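Local coordinates for protein tryptophanyl-tRNA synthetase (Thermus thermophilus, PDB 2EL7) that probably catalyses the ATP-dependent attachment of L-tryptophan to tRNA(Trp), working as a homodimeric class I aminoacyl-tRNA synthetase, at residues Ile137-Ala142 with Ala312-Thr317; Glu92-Phe97 with Tyr129-Ala134; Val4-Gln9 with Thr144-Glu149. All blocks are in the same frame, centred on the assembly; numbering follows the deposited sequence.

Contacts 1 and 2 share helix 124-139: contact 2 packs its middle against helix 89-99, contact 1 joins its C-terminal end to helix 296-324, and in contact 3 the strand that follows it, 144-146, meets strand 4-8. Contact 2 closes before contact 1 opens and is nested in the loop that contact 3 closes, whereas contacts 1 and 3 cross along the chain. Centres of contacts 1 and 2 lie about 13 Å apart, and contact 3 about 16 Å from either. L138 packs on F97, and I137 on L5 and V145. One helix thus ties the parallel sheet next to the predicted ATP site to helix 89-99, at the subunit interface, and to the C-terminal helix.

Contact 1. Residues Ile137-Ala142 with Ala312-Thr317; sequences ILIYKA and AVAQAT
The carbonyl oxygen of I139, in the last turn of helix 124-139, accepts a hydrogen bond from the hydroxyl of T317: OG1 lies 2.7 Å from I139 O. The donor stands above the carbonyl plane, about 40° out of it. With chi1 -60°, OG1 lies beside the T317 N and turns to I139 O, while CG2, anti to that N, rests against the same oxygen. Replacing T317 with a valine would probably leave I139 O without this donor and weaken the tie between the two helices. Beside the bond, the apolar packing centres on A314, whose CB meets I139 CG1 at 3.7 Å and Y140 CE2 at 3.9 Å, obliquely to the ring. V313 CG1 comes to the ring edge, while I139 CG2 sits over the centre of one ring face, 3.2 Å above its plane. The K141 chain slides past T317 in the opposite direction, CD 3.6 Å from OG1, and its NZ ends in a salt bridge with E320, one turn farther along helix 296-324. K141 has positive phi and is the C' residue of a Schellman motif, with A142 N bonded to I137 O and K141 N to L138 O, a classic way of ending a helix.

Contact 2. Residues Glu92-Phe97 with Tyr129-Ala134; sequences ELSWVF and YPVLQA
F97 and S94 of helix 89-99 pack against V131, L132 and A134 of helix 124-139 in a helix-helix crossing of the class I catalytic domain. The axes of the two short segments pass 8.6 Å apart with 120° between their N-to-C directions, and the CA atoms come nearest at S94 and L132.

Apolar packing carries most of the contact. V131 CG1, anti to its own N (chi1 -179°), reaches across to F97 CB at 3.6 Å, and the same methyl also lies beside S94 O. Farther along, F97 CD2 meets the methyl of A134 at 4.0 Å. The F97 ring is turned edge-on to helix 124-139, with the backbone of A134 lying at its rim, while L93 CG from the preceding turn sits over one face, offset toward the rim. I161 of helix 153-169 and L138 also touch the F97 side chain, extending the hydrophobic packing beyond the two segments.

Polar atoms meet carbon here. S94 OG lies 3.8 Å from both L132 CA and L132 CD1, contacts that are van der Waals in kind. S94 O, beside V131 CG1, accepts a hydrogen bond from T98 OG1 in its own helix.

The second subunit comes close to the same helices. W95 NE1 is hydrogen-bonded to Y44 O of the neighbouring subunit, the W95 and Y44 rings stand edge-to-face, and L132 packs on W95 of that subunit; the crossing therefore lies beside the homodimer interface. Within the chain, E92 OE1 forms a salt bridge with R322 of helix 296-324.

At the rim of the F97 ring, CE2 approaches A134 O to 3.5 Å from near the ring plane.

Contact 3. Residues Val4-Gln9 with Thr144-Glu149; sequences VLSGIQ and TVPVGE
L5 N donates a hydrogen bond to T144 O at 3.0 Å, the direct backbone bond between these parallel strands. It is nearly straight, with 164° at the hydrogen, and the donor lies nearly along the C=O axis of T144. The same oxygen also receives a CA-H...O contact from V4, whose CA lies 3.4 Å from T144 O. V4 is bridged to T144; this is a single bridge, and the axes of the short strand segments make an angle of 26°.

The side chain of V4 meets both T144 and P146. Its CG2 meets T144 CB at 3.5 Å, while CG1, anti to the V4 N (chi1 170°), reaches P146 CD at 3.6 Å. V4 thus lies obliquely across T144 and P146, one methyl to each. On the partner strand, V145 CG1 sits 3.4 Å from L5 O, and P146 CD approaches the same carbonyl oxygen. One water links the two segments farther on: it accepts from G7 N at 3.0 Å and gives a weak bond to P146 O.

A second shell surrounds these groups. Strand 4-8 is bonded on its other side to strand 37-41, through V4 and S6 to F38 and through S6 and I8 to C40. W26 and Q25 of helix 16-33 touch the proline ring, and L33 touches V4. Beyond strand 144-146, T144 packs on L179 of strand 177-179; L5 also touches A142, in the loop before strand 144-146.

Both strands lead toward the predicted ATP site: Q9 follows strand 4-8, and G148 and E149 follow 144-146. L5 also lies near D136, predicted to bind tryptophan. The arrangement is that of the parallel-stranded Rossmann-like core of class I synthetases.

Contact 1. Residues Ile137-Ala142 with Ala312-Thr317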
ATOM      1  N   ILE A 137      11.758  -5.890   1.845  1.00 21.52           N
ATOM      2  CA  ILE A 137      12.858  -6.495   2.577  1.00 28.14           C
ATOM      3  C   ILE A 137      12.371  -7.451   3.679  1.00 29.43           C
ATOM      4  O   ILE A 137      12.832  -8.600   3.768  1.00 21.28           O
ATOM      5  CB  ILE A 137      13.779  -5.411   3.230  1.00 26.94           C
ATOM      6  CG1 ILE A 137      14.494  -4.600   2.146  1.00 19.21           C
ATOM      7  CG2 ILE A 137      14.798  -6.071   4.157  1.00 16.84           C
ATOM      8  CD1 ILE A 137      15.404  -3.518   2.688  1.00 16.53           C
ATOM      9  N   LEU A 138      11.422  -7.000   4.494  1.00 23.18           N
ATOM     10  CA  LEU A 138      10.954  -7.848   5.569  1.00 26.02           C
ATOM     11  C   LEU A 138       9.948  -8.964   5.222  1.00 28.99           C
ATOM     12  O   LEU A 138       9.877  -9.987   5.931  1.00 24.31           O
ATOM     13  CB  LEU A 138      10.438  -6.968   6.703  1.00 22.28           C
ATOM     14  CG  LEU A 138      11.496  -5.938   7.142  1.00 30.60           C
ATOM     15  CD1 LEU A 138      10.924  -5.011   8.233  1.00 24.44           C
ATOM     16  CD2 LEU A 138      12.758  -6.653   7.625  1.00 16.58           C
ATOM     17  N   ILE A 139       9.178  -8.802   4.144  1.00 28.46           N
ATOM     18  CA  ILE A 139       8.209  -9.848   3.781  1.00 23.86           C
ATOM     19  C   ILE A 139       8.939 -11.177   3.500  1.00 26.80           C
ATOM     20  O   ILE A 139       8.353 -12.264   3.643  1.00 26.36           O
ATOM     21  CB  ILE A 139       7.424  -9.482   2.520  1.00 23.59           C
ATOM     22  CG1 ILE A 139       6.191 -10.367   2.398  1.00 20.31           C
ATOM     23  CG2 ILE A 139       8.286  -9.731   1.264  1.00 17.71           C
ATOM     24  CD1 ILE A 139       4.977  -9.801   3.006  1.00 27.73           C
ATOM     25  N   TYR A 140      10.210 -11.069   3.097  1.00 17.06           N
ATOM     26  CA  TYR A 140      11.051 -12.212   2.756  1.00 16.96           C
ATOM     27  C   TYR A 140      12.061 -12.512   3.862  1.00 26.16           C
ATOM     28  O   TYR A 140      12.937 -13.383   3.701  1.00 27.51           O
ATOM     29  CB  TYR A 140      11.820 -11.950   1.445  1.00 13.23           C
ATOM     30  CG  TYR A 140      10.942 -11.651   0.243  1.00 16.81           C
ATOM     31  CD1 TYR A 140      11.055 -10.438  -0.451  1.00 17.79           C
ATOM     32  CD2 TYR A 140       9.958 -12.546  -0.154  1.00 11.47           C
ATOM     33  CE1 TYR A 140      10.189 -10.132  -1.496  1.00 14.25           C
ATOM     34  CE2 TYR A 140       9.102 -12.255  -1.181  1.00 19.61           C
ATOM     35  CZ  TYR A 140       9.203 -11.044  -1.849  1.00 18.56           C
ATOM     36  OH  TYR A 140       8.232 -10.727  -2.780  1.00 16.54           O
ATOM     37  N   LYS A 141      11.936 -11.783   4.973  1.00 27.63           N
ATOM     38  CA  LYS A 141      12.823 -11.949   6.117  1.00 26.32           C
ATOM     39  C   LYS A 141      14.283 -11.883   5.706  1.00 24.21           C
ATOM     40  O   LYS A 141      15.102 -12.613   6.245  1.00 27.56           O
ATOM     41  CB  LYS A 141      12.571 -13.294   6.809  1.00 25.87           C
ATOM     42  CG  LYS A 141      11.767 -13.237   8.113  1.00 33.61           C
ATOM     43  CD  LYS A 141      10.274 -13.232   7.882  1.00 32.68           C
ATOM     44  CE  LYS A 141       9.464 -13.241   9.193  1.00 37.74           C
ATOM     45  NZ  LYS A 141       9.364 -14.554   9.888  1.00 28.78           N
ATOM     46  N   ALA A 142      14.612 -11.038   4.743  1.00 21.45           N
ATOM     47  CA  ALA A 142      16.012 -10.903   4.323  1.00 26.32           C
ATOM     48  C   ALA A 142      16.766 -10.193   5.443  1.00 19.05           C
ATOM     49  O   ALA A 142      16.247  -9.262   6.034  1.00 28.49           O
ATOM     50  CB  ALA A 142      16.134 -10.073   3.002  1.00 19.35           C
ATOM     51  N   ALA A 312       6.162 -18.299  -1.650  1.00 24.28           N
ATOM     52  CA  ALA A 312       5.941 -19.327  -0.640  1.00 30.96           C
ATOM     53  C   ALA A 312       6.338 -18.690   0.699  1.00 27.87           C
ATOM     54  O   ALA A 312       5.626 -18.819   1.709  1.00 31.12           O
ATOM     55  CB  ALA A 312       6.808 -20.588  -0.940  1.00 17.52           C
ATOM     56  N   VAL A 313       7.472 -17.993   0.698  1.00 21.20           N
ATOM     57  CA  VAL A 313       7.933 -17.300   1.902  1.00 24.26           C
ATOM     58  C   VAL A 313       7.004 -16.126   2.258  1.00 26.65           C
ATOM     59  O   VAL A 313       6.578 -16.003   3.408  1.00 30.70           O
ATOM     60  CB  VAL A 313       9.375 -16.759   1.719  1.00 24.60           C
ATOM     61  CG1 VAL A 313       9.748 -15.839   2.849  1.00 16.51           C
ATOM     62  CG2 VAL A 313      10.355 -17.920   1.653  1.00 29.70           C
ATOM     63  N   ALA A 314       6.673 -15.280   1.279  1.00 23.14           N
ATOM     64  CA  ALA A 314       5.819 -14.099   1.527  1.00 24.01           C
ATOM     65  C   ALA A 314       4.456 -14.411   2.143  1.00 25.65           C
ATOM     66  O   ALA A 314       4.020 -13.723   3.061  1.00 19.45           O
ATOM     67  CB  ALA A 314       5.632 -13.296   0.244  1.00 14.00           C
ATOM     68  N   GLN A 315       3.782 -15.438   1.637  1.00 23.18           N
ATOM     69  CA  GLN A 315       2.479 -15.813   2.175  1.00 25.93           C
ATOM     70  C   GLN A 315       2.608 -16.319   3.587  1.00 27.73           C
ATOM     71  O   GLN A 315       1.730 -16.069   4.419  1.00 28.62           O
ATOM     72  CB  GLN A 315       1.828 -16.872   1.304  1.00 23.63           C
ATOM     73  CG  GLN A 315       1.882 -16.445  -0.132  1.00 42.72           C
ATOM     74  CD  GLN A 315       0.931 -17.201  -1.004  1.00 45.27           C
ATOM     75  OE1 GLN A 315       0.771 -18.411  -0.854  1.00 48.27           O
ATOM     76  NE2 GLN A 315       0.300 -16.497  -1.945  1.00 44.52           N
ATOM     77  N   ALA A 316       3.697 -17.033   3.868  1.00 26.39           N
ATOM     78  CA  ALA A 316       3.912 -17.518   5.224  1.00 23.24           C
ATOM     79  C   ALA A 316       4.079 -16.270   6.105  1.00 24.74           C
ATOM     80  O   ALA A 316       3.392 -16.121   7.120  1.00 28.24           O
ATOM     81  CB  ALA A 316       5.167 -18.419   5.295  1.00 20.07           C
ATOM     82  N   THR A 317       4.936 -15.345   5.685  1.00 16.63           N
ATOM     83  CA  THR A 317       5.155 -14.146   6.479  1.00 21.22           C
ATOM     84  C   THR A 317       3.886 -13.355   6.683  1.00 26.01           C
ATOM     85  O   THR A 317       3.604 -12.898   7.790  1.00 28.62           O
ATOM     86  CB  THR A 317       6.169 -13.163   5.850  1.00 20.42           C
ATOM     87  OG1 THR A 317       7.454 -13.789   5.694  1.00 18.45           O
ATOM     88  CG2 THR A 317       6.314 -11.940   6.769  1.00 22.55           C
TER

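Contact 2. Residues Glu92-Phe97 with Tyr129-Ala134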
ATOM      1  N   GLU A  92       0.677  -5.263   0.999  1.00 25.40           N
ATOM      2  CA  GLU A  92      -0.246  -5.378   2.120  1.00 25.21           C
ATOM      3  C   GLU A  92       0.531  -5.146   3.423  1.00 30.00           C
ATOM      4  O   GLU A  92       0.077  -4.426   4.330  1.00 27.10           O
ATOM      5  CB  GLU A  92      -0.890  -6.744   2.133  1.00 15.96           C
ATOM      6  CG  GLU A  92      -1.888  -6.902   3.243  1.00 19.65           C
ATOM      7  CD  GLU A  92      -2.407  -8.308   3.349  1.00 18.35           C
ATOM      8  OE1 GLU A  92      -2.205  -9.066   2.383  1.00 28.77           O
ATOM      9  OE2 GLU A  92      -3.023  -8.652   4.390  1.00 28.55           O
ATOM     10  N   LEU A  93       1.710  -5.760   3.501  1.00 28.84           N
ATOM     11  CA  LEU A  93       2.584  -5.602   4.648  1.00 21.77           C
ATOM     12  C   LEU A  93       2.920  -4.112   4.668  1.00 27.71           C
ATOM     13  O   LEU A  93       3.142  -3.502   5.725  1.00 24.39           O
ATOM     14  CB  LEU A  93       3.864  -6.418   4.443  1.00 17.83           C
ATOM     15  CG  LEU A  93       4.880  -6.276   5.566  1.00 10.63           C
ATOM     16  CD1 LEU A  93       4.176  -6.536   6.902  1.00 19.61           C
ATOM     17  CD2 LEU A  93       6.012  -7.285   5.350  1.00 17.15           C
ATOM     18  N   SER A  94       2.932  -3.534   3.470  1.00 25.29           N
ATOM     19  CA  SER A  94       3.249  -2.117   3.303  1.00 28.49           C
ATOM     20  C   SER A  94       2.277  -1.197   4.051  1.00 26.55           C
ATOM     21  O   SER A  94       2.673  -0.164   4.617  1.00 24.73           O
ATOM     22  CB  SER A  94       3.251  -1.768   1.819  1.00 28.73           C
ATOM     23  OG  SER A  94       3.940  -0.568   1.622  1.00 43.21           O
ATOM     24  N   TRP A  95       1.001  -1.564   4.047  1.00 22.80           N
ATOM     25  CA  TRP A  95       0.018  -0.754   4.749  1.00 24.15           C
ATOM     26  C   TRP A  95       0.301  -0.841   6.235  1.00 24.37           C
ATOM     27  O   TRP A  95       0.313   0.186   6.924  1.00 29.63           O
ATOM     28  CB  TRP A  95      -1.418  -1.220   4.457  1.00 13.24           C
ATOM     29  CG  TRP A  95      -2.401  -0.628   5.428  1.00 19.13           C
ATOM     30  CD1 TRP A  95      -3.183  -1.304   6.318  1.00 21.34           C
ATOM     31  CD2 TRP A  95      -2.660   0.765   5.652  1.00 20.41           C
ATOM     32  NE1 TRP A  95      -3.911  -0.419   7.087  1.00 23.36           N
ATOM     33  CE2 TRP A  95      -3.610   0.855   6.695  1.00 20.03           C
ATOM     34  CE3 TRP A  95      -2.183   1.947   5.074  1.00 23.27           C
ATOM     35  CZ2 TRP A  95      -4.091   2.072   7.166  1.00 25.43           C
ATOM     36  CZ3 TRP A  95      -2.669   3.166   5.548  1.00 21.27           C
ATOM     37  CH2 TRP A  95      -3.610   3.215   6.581  1.00 27.22           C
ATOM     38  N   VAL A  96       0.546  -2.061   6.725  1.00 28.60           N
ATOM     39  CA  VAL A  96       0.820  -2.267   8.152  1.00 27.24           C
ATOM     40  C   VAL A  96       1.976  -1.385   8.565  1.00 23.91           C
ATOM     41  O   VAL A  96       1.865  -0.621   9.509  1.00 25.36           O
ATOM     42  CB  VAL A  96       1.151  -3.757   8.485  1.00 19.82           C
ATOM     43  CG1 VAL A  96       1.433  -3.907   9.986  1.00 22.41           C
ATOM     44  CG2 VAL A  96      -0.035  -4.652   8.098  1.00 13.58           C
ATOM     45  N   PHE A  97       3.073  -1.482   7.828  1.00 29.82           N
ATOM     46  CA  PHE A  97       4.263  -0.690   8.097  1.00 25.80           C
ATOM     47  C   PHE A  97       3.961   0.809   8.075  1.00 27.98           C
ATOM     48  O   PHE A  97       4.385   1.541   8.965  1.00 29.44           O
ATOM     49  CB  PHE A  97       5.358  -1.046   7.083  1.00 20.01           C
ATOM     50  CG  PHE A  97       6.081  -2.341   7.389  1.00 15.52           C
ATOM     51  CD1 PHE A  97       5.638  -3.189   8.405  1.00 16.00           C
ATOM     52  CD2 PHE A  97       7.189  -2.725   6.641  1.00 12.79           C
ATOM     53  CE1 PHE A  97       6.286  -4.398   8.670  1.00 23.11           C
ATOM     54  CE2 PHE A  97       7.846  -3.933   6.892  1.00 24.14           C
ATOM     55  CZ  PHE A  97       7.390  -4.777   7.917  1.00 20.58           C
ATOM     56  N   TYR A 129       7.802   5.694  -0.669  1.00 16.56           N
ATOM     57  CA  TYR A 129       8.604   4.608  -1.242  1.00 18.32           C
ATOM     58  C   TYR A 129       9.470   3.843  -0.248  1.00 22.07           C
ATOM     59  O   TYR A 129       9.559   2.613  -0.309  1.00 27.80           O
ATOM     60  CB  TYR A 129       9.485   5.120  -2.376  1.00 22.16           C
ATOM     61  CG  TYR A 129      10.172   4.017  -3.150  1.00 25.77           C
ATOM     62  CD1 TYR A 129       9.435   3.050  -3.823  1.00 15.32           C
ATOM     63  CD2 TYR A 129      11.579   3.929  -3.194  1.00 19.43           C
ATOM     64  CE1 TYR A 129      10.078   2.015  -4.521  1.00 22.07           C
ATOM     65  CE2 TYR A 129      12.221   2.911  -3.884  1.00 14.54           C
ATOM     66  CZ  TYR A 129      11.470   1.956  -4.545  1.00 20.05           C
ATOM     67  OH  TYR A 129      12.112   0.936  -5.224  1.00 25.60           O
ATOM     68  N   PRO A 130      10.129   4.545   0.685  1.00 27.65           N
ATOM     69  CA  PRO A 130      10.954   3.770   1.623  1.00 22.91           C
ATOM     70  C   PRO A 130      10.162   2.730   2.425  1.00 19.63           C
ATOM     71  O   PRO A 130      10.696   1.669   2.775  1.00 20.37           O
ATOM     72  CB  PRO A 130      11.586   4.846   2.496  1.00 15.52           C
ATOM     73  CG  PRO A 130      11.730   6.014   1.502  1.00 22.22           C
ATOM     74  CD  PRO A 130      10.384   5.996   0.813  1.00 22.71           C
ATOM     75  N   VAL A 131       8.894   3.018   2.721  1.00 24.17           N
ATOM     76  CA  VAL A 131       8.070   2.055   3.466  1.00 20.39           C
ATOM     77  C   VAL A 131       7.821   0.825   2.579  1.00 24.80           C
ATOM     78  O   VAL A 131       7.878  -0.311   3.064  1.00 21.32           O
ATOM     79  CB  VAL A 131       6.742   2.687   3.925  1.00 26.66           C
ATOM     80  CG1 VAL A 131       5.901   1.654   4.723  1.00 14.64           C
ATOM     81  CG2 VAL A 131       7.058   3.902   4.811  1.00 19.30           C
ATOM     82  N   LEU A 132       7.602   1.052   1.275  1.00 20.61           N
ATOM     83  CA  LEU A 132       7.421  -0.033   0.314  1.00 16.17           C
ATOM     84  C   LEU A 132       8.683  -0.902   0.302  1.00 20.83           C
ATOM     85  O   LEU A 132       8.589  -2.128   0.358  1.00 24.04           O
ATOM     86  CB  LEU A 132       7.173   0.518  -1.090  1.00 24.74           C
ATOM     87  CG  LEU A 132       6.799  -0.487  -2.190  1.00 32.47           C
ATOM     88  CD1 LEU A 132       5.501  -1.118  -1.841  1.00 19.76           C
ATOM     89  CD2 LEU A 132       6.670   0.205  -3.551  1.00 25.72           C
ATOM     90  N   GLN A 133       9.858  -0.267   0.248  1.00 17.94           N
ATOM     91  CA  GLN A 133      11.122  -1.005   0.257  1.00 20.18           C
ATOM     92  C   GLN A 133      11.269  -1.819   1.562  1.00 27.33           C
ATOM     93  O   GLN A 133      11.754  -2.957   1.554  1.00 23.85           O
ATOM     94  CB  GLN A 133      12.312  -0.054   0.133  1.00 14.23           C
ATOM     95  CG  GLN A 133      12.466   0.644  -1.206  1.00 18.55           C
ATOM     96  CD  GLN A 133      13.697   1.568  -1.233  1.00 22.60           C
ATOM     97  OE1 GLN A 133      13.751   2.590  -0.520  1.00 17.67           O
ATOM     98  NE2 GLN A 133      14.693   1.200  -2.039  1.00 19.80           N
ATOM     99  N   ALA A 134      10.872  -1.229   2.686  1.00 22.23           N
ATOM    100  CA  ALA A 134      10.956  -1.945   3.959  1.00 30.51           C
ATOM    101  C   ALA A 134      10.105  -3.232   3.977  1.00 26.72           C
ATOM    102  O   ALA A 134      10.497  -4.252   4.559  1.00 26.02           O
ATOM    103  CB  ALA A 134      10.519  -1.024   5.102  1.00 27.17           C
TER

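Contact 3. Residues Val4-Gln9 with Thr144-Glu149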
ATOM      1  N   VAL A   4      19.617 -12.804   1.457  1.00 20.10           N
ATOM      2  CA  VAL A   4      19.871 -11.478   0.957  1.00 31.13           C
ATOM      3  C   VAL A   4      18.811 -11.014  -0.036  1.00 26.86           C
ATOM      4  O   VAL A   4      18.301 -11.809  -0.815  1.00 24.32           O
ATOM      5  CB  VAL A   4      21.276 -11.422   0.284  1.00 30.18           C
ATOM      6  CG1 VAL A   4      21.467 -10.096  -0.468  1.00 21.50           C
ATOM      7  CG2 VAL A   4      22.351 -11.560   1.357  1.00 30.79           C
ATOM      8  N   LEU A   5      18.446  -9.737   0.031  1.00 19.48           N
ATOM      9  CA  LEU A   5      17.501  -9.203  -0.921  1.00 24.82           C
ATOM     10  C   LEU A   5      18.217  -8.089  -1.655  1.00 28.41           C
ATOM     11  O   LEU A   5      18.665  -7.117  -1.034  1.00 33.64           O
ATOM     12  CB  LEU A   5      16.249  -8.639  -0.257  1.00 17.21           C
ATOM     13  CG  LEU A   5      15.348  -8.023  -1.357  1.00 28.96           C
ATOM     14  CD1 LEU A   5      14.714  -9.109  -2.236  1.00 14.34           C
ATOM     15  CD2 LEU A   5      14.263  -7.183  -0.737  1.00 29.03           C
ATOM     16  N   SER A   6      18.356  -8.233  -2.969  1.00 28.51           N
ATOM     17  CA  SER A   6      19.021  -7.201  -3.764  1.00 25.91           C
ATOM     18  C   SER A   6      18.063  -6.607  -4.792  1.00 21.82           C
ATOM     19  O   SER A   6      17.435  -7.336  -5.556  1.00 28.57           O
ATOM     20  CB  SER A   6      20.262  -7.776  -4.460  1.00 24.79           C
ATOM     21  OG  SER A   6      21.158  -8.359  -3.513  1.00 33.42           O
ATOM     22  N   GLY A   7      17.965  -5.280  -4.805  1.00 19.90           N
ATOM     23  CA  GLY A   7      17.079  -4.599  -5.723  1.00 13.04           C
ATOM     24  C   GLY A   7      17.701  -4.253  -7.055  1.00 26.30           C
ATOM     25  O   GLY A   7      18.782  -3.648  -7.114  1.00 29.04           O
ATOM     26  N   ILE A   8      17.004  -4.636  -8.127  1.00 29.03           N
ATOM     27  CA  ILE A   8      17.433  -4.389  -9.498  1.00 23.30           C
ATOM     28  C   ILE A   8      16.496  -3.374 -10.158  1.00 33.28           C
ATOM     29  O   ILE A   8      15.272  -3.570 -10.197  1.00 23.72           O
ATOM     30  CB  ILE A   8      17.405  -5.696 -10.310  1.00 25.99           C
ATOM     31  CG1 ILE A   8      18.553  -6.601  -9.862  1.00 26.16           C
ATOM     32  CG2 ILE A   8      17.483  -5.404 -11.828  1.00 29.05           C
ATOM     33  CD1 ILE A   8      18.589  -7.915 -10.619  1.00 26.56           C
ATOM     34  N   GLN A   9      17.057  -2.292 -10.683  1.00 30.82           N
ATOM     35  CA  GLN A   9      16.204  -1.299 -11.338  1.00 37.46           C
ATOM     36  C   GLN A   9      15.610  -1.866 -12.633  1.00 28.39           C
ATOM     37  O   GLN A   9      16.278  -2.603 -13.366  1.00 24.74           O
ATOM     38  CB  GLN A   9      17.001  -0.017 -11.611  1.00 25.32           C
ATOM     39  CG  GLN A   9      17.437   0.667 -10.333  1.00 24.40           C
ATOM     40  CD  GLN A   9      16.268   0.870  -9.380  1.00 36.07           C
ATOM     41  OE1 GLN A   9      15.200   1.342  -9.794  1.00 35.93           O
ATOM     42  NE2 GLN A   9      16.456   0.514  -8.100  1.00 21.76           N
ATOM     43  N   THR A 144      20.114  -9.175   4.920  1.00 25.97           N
ATOM     44  CA  THR A 144      21.191  -8.404   4.332  1.00 22.59           C
ATOM     45  C   THR A 144      20.718  -7.770   3.042  1.00 27.58           C
ATOM     46  O   THR A 144      19.967  -8.370   2.262  1.00 33.97           O
ATOM     47  CB  THR A 144      22.408  -9.289   4.061  1.00 32.26           C
ATOM     48  OG1 THR A 144      22.796  -9.932   5.284  1.00 40.56           O
ATOM     49  CG2 THR A 144      23.584  -8.457   3.543  1.00 28.52           C
ATOM     50  N   VAL A 145      21.157  -6.547   2.811  1.00 25.46           N
ATOM     51  CA  VAL A 145      20.744  -5.852   1.625  1.00 23.88           C
ATOM     52  C   VAL A 145      21.900  -5.077   1.041  1.00 24.05           C
ATOM     53  O   VAL A 145      22.403  -4.164   1.673  1.00 40.75           O
ATOM     54  CB  VAL A 145      19.604  -4.875   1.935  1.00 20.77           C
ATOM     55  CG1 VAL A 145      19.108  -4.225   0.629  1.00 27.98           C
ATOM     56  CG2 VAL A 145      18.452  -5.599   2.630  1.00 19.52           C
ATOM     57  N   PRO A 146      22.352  -5.438  -0.168  1.00 28.15           N
ATOM     58  CA  PRO A 146      23.466  -4.698  -0.768  1.00 32.46           C
ATOM     59  C   PRO A 146      22.979  -3.356  -1.272  1.00 32.91           C
ATOM     60  O   PRO A 146      21.964  -3.284  -1.955  1.00 35.60           O
ATOM     61  CB  PRO A 146      23.925  -5.610  -1.895  1.00 35.08           C
ATOM     62  CG  PRO A 146      22.672  -6.299  -2.298  1.00 39.48           C
ATOM     63  CD  PRO A 146      22.010  -6.622  -0.975  1.00 30.74           C
ATOM     64  N   VAL A 147      23.695  -2.294  -0.912  1.00 36.00           N
ATOM     65  CA  VAL A 147      23.332  -0.932  -1.312  1.00 35.10           C
ATOM     66  C   VAL A 147      24.562  -0.015  -1.446  1.00 39.13           C
ATOM     67  O   VAL A 147      25.622  -0.287  -0.864  1.00 35.37           O
ATOM     68  CB  VAL A 147      22.402  -0.281  -0.266  1.00 32.73           C
ATOM     69  CG1 VAL A 147      21.079  -1.037  -0.171  1.00 25.65           C
ATOM     70  CG2 VAL A 147      23.110  -0.259   1.083  1.00 30.51           C
ATOM     71  N   GLY A 148      24.402   1.074  -2.203  1.00 38.48           N
ATOM     72  CA  GLY A 148      25.470   2.046  -2.372  1.00 35.33           C
ATOM     73  C   GLY A 148      25.590   2.813  -1.072  1.00 37.18           C
ATOM     74  O   GLY A 148      24.675   2.784  -0.259  1.00 45.92           O
ATOM     75  N   GLU A 149      26.695   3.510  -0.854  1.00 46.27           N
ATOM     76  CA  GLU A 149      26.856   4.236   0.402  1.00 50.84           C
ATOM     77  C   GLU A 149      25.804   5.318   0.663  1.00 51.00           C
ATOM     78  O   GLU A 149      25.503   5.639   1.807  1.00 54.12           O
ATOM     79  CB  GLU A 149      28.268   4.832   0.500  1.00 59.76           C
ATOM     80  CG  GLU A 149      28.871   5.281  -0.828  1.00 75.46           C
ATOM     81  CD  GLU A 149      30.238   5.945  -0.657  1.00 83.92           C
ATOM     82  OE1 GLU A 149      30.902   6.233  -1.682  1.00 87.70           O
ATOM     83  OE2 GLU A 149      30.643   6.183   0.506  1.00 86.12           O
TER
HETATM   84  O   HOH W   1      18.634  -3.155  -2.865  1.00 31.34           O